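Local coordinates for protein BtGH115A (Bacteroides thetaiotaomicron, PDB 5BY3) that acts as a family GH115 4-O-methyl-alpha-glucuronidase with specificity for decorated arabinogalactans, at residues P400-W405 with R620-F625; D278-V283 with G324-Y329; G655-C660 with K668-K673; I84-L89 with V107-D112. All coordinates share one frame; numbering follows the deposited sequence.

Along the chain, interaction 4 comes first, then interaction 2, interaction 1 and interaction 3, each closing before the next opens. Interaction 4 lies on the mixed sheet of the N-terminal part. Interaction 2 joins two helices outside the eight-stranded parallel barrel. Interaction 1 ties a loop after barrel strand 388-393, beside the nickel ion, to the 620-625 loop, over 200 residues later. Interaction 3 is a hairpin of the C-terminal beta region. None touches another: centres lie about 34 Å (1 and 3) to 51 Å (2 and 3) apart. Interactions 1 and 4 fall on opposite sides of the chain's centre. Each contact is thus local to its own part of the fold.

Interaction 1. Residues P400-W405 with R620-F625; sequences PHDHLW and RKLPVF. With NI (nickel (II) ion), chain C.
Asp402 OD1 is gripped twice. NH1 of Arg620 reaches Asp402 OD1 at 2.6 Å in a salt bridge, and the backbone N of Gly398 also bonds to it. The same Arg620 NH1 lies 2.8 Å from Asp402 OD2, and this second pair is the hydrogen bond, with an N-H...O angle of 157°. It uses the syn lone pair of OD2. The carboxylate and guanidinium planes are nearly coplanar, 18° apart. Arg620 NH2 has a second partner, Glu506.

Leu622 packs beside this pair. Its CD1 lies 3.4 Å from Asp402 OD2 and 3.7 Å from His401 CE1. CG1 of Val624 meets His401 at the ring edge, 3.7 Å from NE2. His401 CG is anti to the backbone N (chi1 -165°), which carries the ring toward the 620-625 loop. His401 ND1 donates to Asp402 O at 2.7 Å, in the ring plane, and a water bridges NE2 to Val624 N. Both ring nitrogens are thus engaged and the ring's rotation is fixed.

Further along, CE1 of Phe625 comes 4.1 Å from Trp405 CE3, while Trp405 NE1 bonds to Tyr561. Leu404 gives its carbonyl O to nickel, together with Asp436 and two waters. The buried carboxylate of Asp402 is met by both Arg620 and Gly398 N. Its salt bridge joins the loop carrying Leu404 to the 620-625 loop.

Interaction 2. Residues D278-V283 with G324-Y329; sequences DRVKEV and GLLEKY
Lys281 CG stands anti to its carbonyl carbon (chi1 -82°), and the rest of the chain is extended. Tyr329 makes the same turn on its own helix. These torsions send the aliphatic part of Lys281 across one face of the Tyr329 ring. CG of Lys281 sits 3.9 Å from the ring centroid, 20° off the normal, a CH-pi contact. Further out, Lys281 CE reaches the phenol and lies 3.4 Å from Tyr329 OH. The opposite face of the ring carries CG of Lys328, so the ring is sandwiched between two lysine chains. Its hydroxyl is bonded to Glu277, one turn earlier on helix 265-283, which gives the tyrosine a polar anchor on the partner helix.

Deeper in, Val280 is the buried wedge. Its CG1 meets the other helix. That methyl lies 4.0 Å from Leu326 CD2, and it also touches Leu325 CB and Tyr329 CB. Met247 also packs on Val280, and Tyr290 on Leu326. The contact therefore passes from an apolar interior to a lysine and a tyrosine nearer the surface.

The segment axes approach to 10.0 Å at a crossing angle of -34°, running in roughly the same direction. The two helices precede barrel strands 290-291 and 339-341. This is the packing of successive outer helices in a TIM barrel.

Interaction 3. Residues G655-C660 with K668-K673; sequences GNAIVC and KAAEIK
Ala657 CB sits against Ala670 CB at 3.8 Å, and it also meets Ile672 CG1 at 4.1 Å. Leu678 of strand 677-682 touches both Ala657 and Ile672, so these apolar side chains have an apolar neighbour on a further strand. The Ala657 backbone is close as well. Its CA makes a CA-H...O contact with Glu671 O at 3.4 Å.

Two backbone bonds join the segments. Glu671 N donates to Ile658 O at 2.9 Å, with an angle of 158°. Cys660 N donates to Ala669 O, also at 2.9 Å, but more bent at 146°. Between them Val659 and Ala670 form an antiparallel non-hydrogen-bonded pair. The result is a beta hairpin, in which the short, weakly bonded strand 658-659 and strand 670-672 are linked by a ten-residue connection. Strand 670-672 pairs in turn with strand 766-772 through Ala670 to Leu768 and Ile672 to Val766, which places the hairpin in one of the antiparallel sheets of the C-terminal domain.

Val659 CG1 is anti to the backbone N (chi1 -170°) and comes 3.4 Å from Ala669 O. The Cys660 sulfur SG lies near the Glu671 backbone, 4.2 Å from its N. The extended chain of Glu671 carries its carboxylate out to Lys673. Lys673 NZ bonds to Glu671 OE1 at 2.8 Å from above the carboxylate plane, a salt bridge between side chains two residues apart in the chain, Lys673 lying just past the strand.

Interaction 4. Residues I84-L89 with V107-D112; sequences IDISAL and VVAGSD
Apolar contacts between Ile84, Ile86 and Leu89 and the strand make up most of this interface. Ile84 CD1 lies 4.1 Å from Val107 CG2, the two side chains lying alongside and running opposite ways. Ile86 CG2 presses on Ala109 CB at 3.4 Å, a tight approach. Its CG2 is anti to the carbonyl carbon, which points this methyl at the strand. Leu89 CD1 rests 3.8 Å from the same Ala109 CB, so Ala109 is met by two side chains. Ile79 of helix 77-81 also packs on Ile86, Val107 and Ala109.

A backbone oxygen takes part too. Ser111 CB is 3.3 Å from Leu89 O, and the same CB also touches the CD2 methyl of Leu89.

The polar bonds of Ser111 and Asp112 run to outside partners: Ser111 OG bonds to Lys92 O and Ala95 N, while Asp112, the N-cap of helix 113-126, takes the N-H of Gly115 on OD1 and that of Gln94 on OD2.

Strand 106-110 lies between strands 68-72 and 96-100 in the mixed sheet. The 84-89 loop thus packs its apolar side chains on a sheet face, as in a layered alpha/beta domain.

Interaction 1. Residues P400-W405 with R620-F625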
# COMPACT_ATOMS: atom_id res chain seq x y z
N PRO A 400 1.01 -0.33 17.73
CA PRO A 400 1.08 0.66 18.83
C PRO A 400 0.42 2.04 18.54
O PRO A 400 0.17 2.80 19.47
CB PRO A 400 2.58 0.83 19.02
CG PRO A 400 3.13 0.64 17.63
CD PRO A 400 2.31 -0.47 17.03
N HIS A 401 0.17 2.39 17.27
CA HIS A 401 -0.52 3.67 16.96
C HIS A 401 -1.12 3.68 15.54
O HIS A 401 -0.47 3.21 14.62
CB HIS A 401 0.44 4.87 17.18
CG HIS A 401 -0.26 6.18 17.26
ND1 HIS A 401 -0.85 6.76 16.16
CD2 HIS A 401 -0.50 7.00 18.31
CE1 HIS A 401 -1.43 7.89 16.54
NE2 HIS A 401 -1.23 8.06 17.84
N ASP A 402 -2.32 4.25 15.33
CA ASP A 402 -2.88 4.43 13.96
C ASP A 402 -1.97 5.32 13.10
O ASP A 402 -1.41 6.31 13.60
CB ASP A 402 -4.23 5.15 13.90
CG ASP A 402 -5.27 4.72 14.98
OD1 ASP A 402 -5.00 3.84 15.85
OD2 ASP A 402 -6.38 5.35 14.94
N HIS A 403 -1.82 4.94 11.83
CA HIS A 403 -1.42 5.88 10.81
C HIS A 403 -2.55 6.02 9.81
O HIS A 403 -2.67 5.22 8.88
CB HIS A 403 -0.09 5.52 10.15
CG HIS A 403 0.06 4.07 9.75
ND1 HIS A 403 0.23 3.06 10.68
CD2 HIS A 403 0.12 3.49 8.52
CE1 HIS A 403 0.38 1.91 10.03
NE2 HIS A 403 0.29 2.14 8.73
N LEU A 404 -3.40 7.02 10.03
CA LEU A 404 -4.60 7.20 9.18
C LEU A 404 -4.75 8.55 8.53
O LEU A 404 -5.68 8.76 7.74
CB LEU A 404 -5.87 6.97 10.02
CG LEU A 404 -6.18 5.61 10.61
CD1 LEU A 404 -7.41 5.74 11.48
CD2 LEU A 404 -6.45 4.65 9.46
N TRP A 405 -3.88 9.50 8.88
CA TRP A 405 -4.09 10.84 8.38
C TRP A 405 -3.43 11.07 7.03
O TRP A 405 -4.12 11.33 6.03
CB TRP A 405 -3.70 11.84 9.42
CG TRP A 405 -3.66 13.26 8.98
CD1 TRP A 405 -4.53 13.91 8.13
CD2 TRP A 405 -2.73 14.23 9.42
NE1 TRP A 405 -4.18 15.23 8.03
CE2 TRP A 405 -3.08 15.46 8.82
CE3 TRP A 405 -1.61 14.18 10.27
CZ2 TRP A 405 -2.33 16.63 9.02
CZ3 TRP A 405 -0.87 15.35 10.47
CH2 TRP A 405 -1.23 16.55 9.83
N ARG A 620 -10.25 9.60 14.06
CA ARG A 620 -10.51 8.88 15.30
C ARG A 620 -10.28 9.72 16.59
O ARG A 620 -10.26 9.17 17.67
CB ARG A 620 -9.73 7.55 15.27
CG ARG A 620 -10.41 6.38 15.96
CD ARG A 620 -9.52 5.14 15.93
NE ARG A 620 -9.48 4.54 17.25
CZ ARG A 620 -8.40 4.02 17.83
NH1 ARG A 620 -7.23 4.00 17.22
NH2 ARG A 620 -8.51 3.50 19.03
N LYS A 621 -10.12 11.04 16.47
CA LYS A 621 -9.97 11.96 17.63
C LYS A 621 -8.90 11.52 18.62
O LYS A 621 -9.05 11.64 19.85
CB LYS A 621 -11.30 12.19 18.39
CG LYS A 621 -12.58 12.13 17.59
CD LYS A 621 -12.94 13.47 16.99
CE LYS A 621 -14.29 13.36 16.28
NZ LYS A 621 -14.97 14.67 16.11
N LEU A 622 -7.79 11.03 18.07
CA LEU A 622 -6.66 10.60 18.90
C LEU A 622 -6.03 11.81 19.52
O LEU A 622 -5.98 12.87 18.88
CB LEU A 622 -5.65 9.75 18.11
CG LEU A 622 -6.18 8.44 17.52
CD1 LEU A 622 -5.03 7.50 17.21
CD2 LEU A 622 -7.22 7.72 18.40
N PRO A 623 -5.55 11.67 20.78
CA PRO A 623 -5.00 12.82 21.52
C PRO A 623 -3.91 13.57 20.74
O PRO A 623 -3.93 14.83 20.69
CB PRO A 623 -4.41 12.17 22.79
CG PRO A 623 -5.19 10.93 22.97
CD PRO A 623 -5.45 10.42 21.58
N VAL A 624 -3.01 12.81 20.10
CA VAL A 624 -1.95 13.39 19.28
C VAL A 624 -2.43 14.51 18.30
O VAL A 624 -1.63 15.42 18.03
CB VAL A 624 -1.11 12.28 18.56
CG1 VAL A 624 -1.86 11.67 17.39
CG2 VAL A 624 0.23 12.79 18.08
N PHE A 625 -3.69 14.46 17.82
CA PHE A 625 -4.17 15.45 16.83
C PHE A 625 -4.73 16.74 17.44
O PHE A 625 -5.11 17.66 16.71
CB PHE A 625 -5.24 14.85 15.88
CG PHE A 625 -4.80 13.60 15.17
CD1 PHE A 625 -3.80 13.63 14.18
CD2 PHE A 625 -5.36 12.38 15.49
CE1 PHE A 625 -3.38 12.47 13.53
CE2 PHE A 625 -4.94 11.21 14.83
CZ PHE A 625 -3.97 11.26 13.85
NI NI C . -7.12 8.09 5.97
O HOH W 1 -2.30 9.63 20.07
O HOH W 2 -8.62 8.88 7.79
O HOH W 3 -6.59 7.45 3.58

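Interaction 2. Residues D278-V283 with G324-Y329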
# COMPACT_ATOMS: atom_id res chain seq x y z
N ASP A 278 -27.63 -17.38 1.73
CA ASP A 278 -28.49 -16.45 1.02
C ASP A 278 -27.67 -15.60 0.07
O ASP A 278 -28.11 -15.30 -1.04
CB ASP A 278 -29.24 -15.56 2.01
CG ASP A 278 -30.19 -16.35 2.91
OD1 ASP A 278 -30.41 -17.55 2.62
OD2 ASP A 278 -30.73 -15.75 3.88
N ARG A 279 -26.46 -15.27 0.52
CA ARG A 279 -25.52 -14.40 -0.18
C ARG A 279 -24.87 -15.10 -1.37
O ARG A 279 -24.89 -14.57 -2.46
CB ARG A 279 -24.46 -13.89 0.81
CG ARG A 279 -23.22 -13.25 0.20
CD ARG A 279 -23.50 -11.97 -0.60
NE ARG A 279 -24.54 -11.13 -0.03
CZ ARG A 279 -24.35 -10.32 1.00
NH1 ARG A 279 -23.16 -10.22 1.58
NH2 ARG A 279 -25.35 -9.59 1.44
N VAL A 280 -24.29 -16.28 -1.15
CA VAL A 280 -23.78 -17.12 -2.22
C VAL A 280 -24.84 -17.33 -3.34
O VAL A 280 -24.47 -17.34 -4.50
CB VAL A 280 -23.29 -18.47 -1.68
CG1 VAL A 280 -22.53 -19.26 -2.72
CG2 VAL A 280 -22.42 -18.25 -0.46
N LYS A 281 -26.12 -17.46 -2.97
CA LYS A 281 -27.24 -17.56 -3.90
C LYS A 281 -27.32 -16.36 -4.85
O LYS A 281 -27.40 -16.53 -6.06
CB LYS A 281 -28.58 -17.71 -3.17
CG LYS A 281 -28.94 -19.11 -2.73
CD LYS A 281 -30.45 -19.24 -2.54
CE LYS A 281 -30.80 -20.50 -1.75
NZ LYS A 281 -32.26 -20.66 -1.47
N GLU A 282 -27.30 -15.14 -4.30
CA GLU A 282 -27.54 -13.93 -5.11
C GLU A 282 -26.34 -13.44 -5.96
O GLU A 282 -26.48 -12.51 -6.77
CB GLU A 282 -28.10 -12.81 -4.24
CG GLU A 282 -27.10 -12.29 -3.22
CD GLU A 282 -27.62 -11.10 -2.42
OE1 GLU A 282 -28.79 -10.70 -2.59
OE2 GLU A 282 -26.83 -10.57 -1.62
N VAL A 283 -25.20 -14.10 -5.78
CA VAL A 283 -23.89 -13.60 -6.19
C VAL A 283 -23.09 -14.67 -6.97
O VAL A 283 -21.95 -14.42 -7.36
CB VAL A 283 -23.18 -13.03 -4.91
CG1 VAL A 283 -21.88 -13.73 -4.50
CG2 VAL A 283 -23.08 -11.51 -4.93
N GLY A 324 -18.97 -26.59 0.34
CA GLY A 324 -20.30 -27.12 0.11
C GLY A 324 -21.23 -26.18 -0.63
O GLY A 324 -21.82 -26.59 -1.64
N LEU A 325 -21.37 -24.95 -0.17
CA LEU A 325 -22.30 -23.99 -0.82
C LEU A 325 -21.83 -23.61 -2.23
O LEU A 325 -22.64 -23.33 -3.12
CB LEU A 325 -22.43 -22.70 -0.01
CG LEU A 325 -23.13 -22.75 1.32
CD1 LEU A 325 -22.48 -21.81 2.36
CD2 LEU A 325 -24.59 -22.43 1.07
N LEU A 326 -20.51 -23.56 -2.37
CA LEU A 326 -19.85 -23.26 -3.62
C LEU A 326 -20.09 -24.36 -4.65
O LEU A 326 -20.53 -24.03 -5.78
CB LEU A 326 -18.35 -22.98 -3.36
CG LEU A 326 -17.99 -21.73 -2.50
CD1 LEU A 326 -16.49 -21.54 -2.49
CD2 LEU A 326 -18.68 -20.44 -2.94
N GLU A 327 -19.84 -25.64 -4.26
CA GLU A 327 -20.34 -26.85 -4.99
C GLU A 327 -21.79 -26.72 -5.49
O GLU A 327 -22.04 -26.78 -6.69
CB GLU A 327 -20.21 -28.14 -4.19
CG GLU A 327 -18.77 -28.56 -3.90
CD GLU A 327 -18.56 -30.07 -3.76
OE1 GLU A 327 -19.45 -30.86 -4.17
OE2 GLU A 327 -17.47 -30.46 -3.27
N LYS A 328 -22.71 -26.47 -4.56
CA LYS A 328 -24.14 -26.36 -4.84
C LYS A 328 -24.64 -25.13 -5.66
O LYS A 328 -25.55 -25.30 -6.47
CB LYS A 328 -24.92 -26.54 -3.51
CG LYS A 328 -26.43 -26.31 -3.52
CD LYS A 328 -26.94 -26.68 -2.14
CE LYS A 328 -28.45 -26.76 -2.06
NZ LYS A 328 -28.81 -27.49 -0.81
N TYR A 329 -24.09 -23.93 -5.47
CA TYR A 329 -24.57 -22.75 -6.26
C TYR A 329 -23.60 -22.12 -7.27
O TYR A 329 -24.04 -21.32 -8.13
CB TYR A 329 -25.17 -21.64 -5.38
CG TYR A 329 -26.19 -22.10 -4.41
CD1 TYR A 329 -27.54 -22.17 -4.76
CD2 TYR A 329 -25.82 -22.48 -3.11
CE1 TYR A 329 -28.50 -22.61 -3.85
CE2 TYR A 329 -26.77 -22.92 -2.20
CZ TYR A 329 -28.11 -22.99 -2.57
OH TYR A 329 -29.03 -23.43 -1.65

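Interaction 3. Residues G655-C660 with K668-K673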
# COMPACT_ATOMS: atom_id res chain seq x y z
N GLY A 655 33.82 -6.47 2.62
CA GLY A 655 32.43 -6.86 2.64
C GLY A 655 31.60 -6.25 1.54
O GLY A 655 31.79 -5.08 1.15
N ASN A 656 30.64 -7.05 1.06
CA ASN A 656 29.66 -6.63 0.06
C ASN A 656 28.21 -6.62 0.59
O ASN A 656 27.66 -7.64 1.07
CB ASN A 656 29.82 -7.49 -1.22
CG ASN A 656 29.03 -6.95 -2.41
OD1 ASN A 656 29.11 -5.75 -2.74
ND2 ASN A 656 28.26 -7.83 -3.05
N ALA A 657 27.59 -5.44 0.48
CA ALA A 657 26.20 -5.26 0.87
C ALA A 657 25.48 -4.32 -0.09
O ALA A 657 25.80 -3.14 -0.16
CB ALA A 657 26.12 -4.76 2.31
N ILE A 658 24.51 -4.84 -0.83
CA ILE A 658 23.79 -4.04 -1.80
C ILE A 658 22.76 -3.15 -1.12
O ILE A 658 21.93 -3.62 -0.33
CB ILE A 658 23.13 -4.91 -2.91
CG1 ILE A 658 24.11 -5.98 -3.45
CG2 ILE A 658 22.56 -4.01 -4.03
CD1 ILE A 658 25.44 -5.44 -3.98
N VAL A 659 22.87 -1.85 -1.40
CA VAL A 659 21.96 -0.82 -0.90
C VAL A 659 20.55 -1.17 -1.36
O VAL A 659 20.36 -1.55 -2.52
CB VAL A 659 22.30 0.59 -1.45
CG1 VAL A 659 21.49 1.65 -0.72
CG2 VAL A 659 23.78 0.90 -1.32
N CYS A 660 19.59 -1.10 -0.43
CA CYS A 660 18.17 -1.04 -0.78
C CYS A 660 17.85 0.44 -1.07
O CYS A 660 17.84 1.30 -0.15
CB CYS A 660 17.32 -1.62 0.36
SG CYS A 660 17.88 -3.23 0.98
N LYS A 668 20.61 4.87 3.10
CA LYS A 668 21.74 3.96 2.80
C LYS A 668 21.69 2.56 3.45
O LYS A 668 22.69 1.88 3.50
CB LYS A 668 23.07 4.66 3.08
CG LYS A 668 23.44 5.71 2.01
CD LYS A 668 24.22 6.90 2.53
CE LYS A 668 24.19 8.03 1.49
NZ LYS A 668 25.24 9.07 1.69
N ALA A 669 20.52 2.11 3.90
CA ALA A 669 20.40 0.71 4.34
C ALA A 669 20.80 -0.27 3.24
O ALA A 669 20.56 0.01 2.06
CB ALA A 669 19.00 0.41 4.88
N ALA A 670 21.39 -1.42 3.62
CA ALA A 670 21.92 -2.42 2.66
C ALA A 670 21.79 -3.86 3.15
O ALA A 670 21.97 -4.10 4.34
CB ALA A 670 23.37 -2.13 2.32
N GLU A 671 21.53 -4.79 2.24
CA GLU A 671 21.29 -6.19 2.61
C GLU A 671 22.60 -6.95 2.70
O GLU A 671 23.36 -6.98 1.75
CB GLU A 671 20.36 -6.89 1.62
CG GLU A 671 20.09 -8.35 1.99
CD GLU A 671 19.37 -9.15 0.90
OE1 GLU A 671 19.42 -8.75 -0.29
OE2 GLU A 671 18.77 -10.21 1.24
N ILE A 672 22.88 -7.53 3.86
CA ILE A 672 24.03 -8.43 3.98
C ILE A 672 23.46 -9.81 3.80
O ILE A 672 22.64 -10.25 4.61
CB ILE A 672 24.73 -8.32 5.34
CG1 ILE A 672 25.05 -6.86 5.65
CG2 ILE A 672 25.98 -9.18 5.37
CD1 ILE A 672 25.37 -6.59 7.12
N LYS A 673 23.88 -10.47 2.72
CA LYS A 673 23.36 -11.80 2.41
C LYS A 673 23.87 -12.74 3.48
O LYS A 673 24.89 -12.45 4.13
CB LYS A 673 23.79 -12.27 1.01
CG LYS A 673 23.35 -11.40 -0.17
CD LYS A 673 21.84 -11.43 -0.38
CE LYS A 673 21.43 -10.89 -1.74
NZ LYS A 673 19.94 -10.97 -1.91

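Interaction 4. Residues I84-L89 with V107-D112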
# COMPACT_ATOMS: atom_id res chain seq x y z
N ILE A 84 -3.25 -9.40 -38.36
CA ILE A 84 -2.26 -9.26 -37.32
C ILE A 84 -1.93 -10.64 -36.75
O ILE A 84 -2.83 -11.46 -36.49
CB ILE A 84 -2.75 -8.24 -36.25
CG1 ILE A 84 -1.70 -7.15 -36.00
CG2 ILE A 84 -3.23 -8.88 -34.96
CD1 ILE A 84 -1.80 -5.99 -36.97
N ASP A 85 -0.63 -10.90 -36.60
CA ASP A 85 -0.16 -12.12 -35.94
C ASP A 85 -0.34 -12.02 -34.42
O ASP A 85 0.59 -11.66 -33.68
CB ASP A 85 1.30 -12.43 -36.32
CG ASP A 85 1.73 -13.88 -35.99
OD1 ASP A 85 1.15 -14.52 -35.08
OD2 ASP A 85 2.67 -14.38 -36.64
N ILE A 86 -1.57 -12.28 -33.97
CA ILE A 86 -1.83 -12.63 -32.58
C ILE A 86 -1.56 -14.11 -32.55
O ILE A 86 -1.94 -14.82 -33.48
CB ILE A 86 -3.27 -12.30 -32.09
CG1 ILE A 86 -4.39 -12.86 -32.98
CG2 ILE A 86 -3.48 -10.80 -32.02
CD1 ILE A 86 -5.03 -14.14 -32.48
N SER A 87 -0.86 -14.57 -31.52
CA SER A 87 -0.45 -15.97 -31.40
C SER A 87 0.15 -16.05 -30.03
O SER A 87 -0.18 -16.94 -29.24
CB SER A 87 0.62 -16.37 -32.44
OG SER A 87 0.09 -16.60 -33.73
N ALA A 88 1.03 -15.08 -29.75
CA ALA A 88 1.65 -14.89 -28.45
C ALA A 88 0.60 -14.74 -27.34
O ALA A 88 0.91 -14.92 -26.17
CB ALA A 88 2.58 -13.69 -28.50
N LEU A 89 -0.64 -14.46 -27.75
CA LEU A 89 -1.75 -14.25 -26.84
C LEU A 89 -2.55 -15.50 -26.51
O LEU A 89 -3.23 -15.53 -25.48
CB LEU A 89 -2.68 -13.20 -27.42
CG LEU A 89 -2.21 -11.75 -27.38
CD1 LEU A 89 -3.21 -10.97 -28.22
CD2 LEU A 89 -2.09 -11.18 -25.96
N VAL A 107 -4.74 -1.82 -33.72
CA VAL A 107 -5.40 -3.08 -33.33
C VAL A 107 -5.09 -3.34 -31.87
O VAL A 107 -3.92 -3.26 -31.45
CB VAL A 107 -4.95 -4.28 -34.22
CG1 VAL A 107 -5.74 -5.56 -33.89
CG2 VAL A 107 -5.06 -3.92 -35.70
N VAL A 108 -6.15 -3.63 -31.11
CA VAL A 108 -6.08 -3.98 -29.71
C VAL A 108 -6.69 -5.37 -29.57
O VAL A 108 -7.92 -5.56 -29.67
CB VAL A 108 -6.85 -2.99 -28.80
CG1 VAL A 108 -6.76 -3.41 -27.33
CG2 VAL A 108 -6.37 -1.54 -28.96
N ALA A 109 -5.80 -6.33 -29.28
CA ALA A 109 -6.13 -7.74 -29.22
C ALA A 109 -5.86 -8.28 -27.82
O ALA A 109 -4.71 -8.43 -27.42
CB ALA A 109 -5.30 -8.50 -30.26
N GLY A 110 -6.92 -8.54 -27.06
CA GLY A 110 -6.78 -9.12 -25.71
C GLY A 110 -6.94 -10.64 -25.68
O GLY A 110 -7.77 -11.20 -26.39
N SER A 111 -6.15 -11.31 -24.84
CA SER A 111 -6.21 -12.75 -24.66
C SER A 111 -7.50 -13.25 -23.99
O SER A 111 -7.94 -14.38 -24.26
CB SER A 111 -5.00 -13.22 -23.86
OG SER A 111 -5.09 -12.84 -22.49
N ASP A 112 -8.06 -12.42 -23.11
CA ASP A 112 -9.38 -12.62 -22.48
C ASP A 112 -10.05 -11.24 -22.39
O ASP A 112 -9.56 -10.30 -22.99
CB ASP A 112 -9.26 -13.31 -21.12
CG ASP A 112 -8.15 -12.74 -20.26
OD1 ASP A 112 -8.08 -11.50 -20.11
OD2 ASP A 112 -7.35 -13.53 -19.73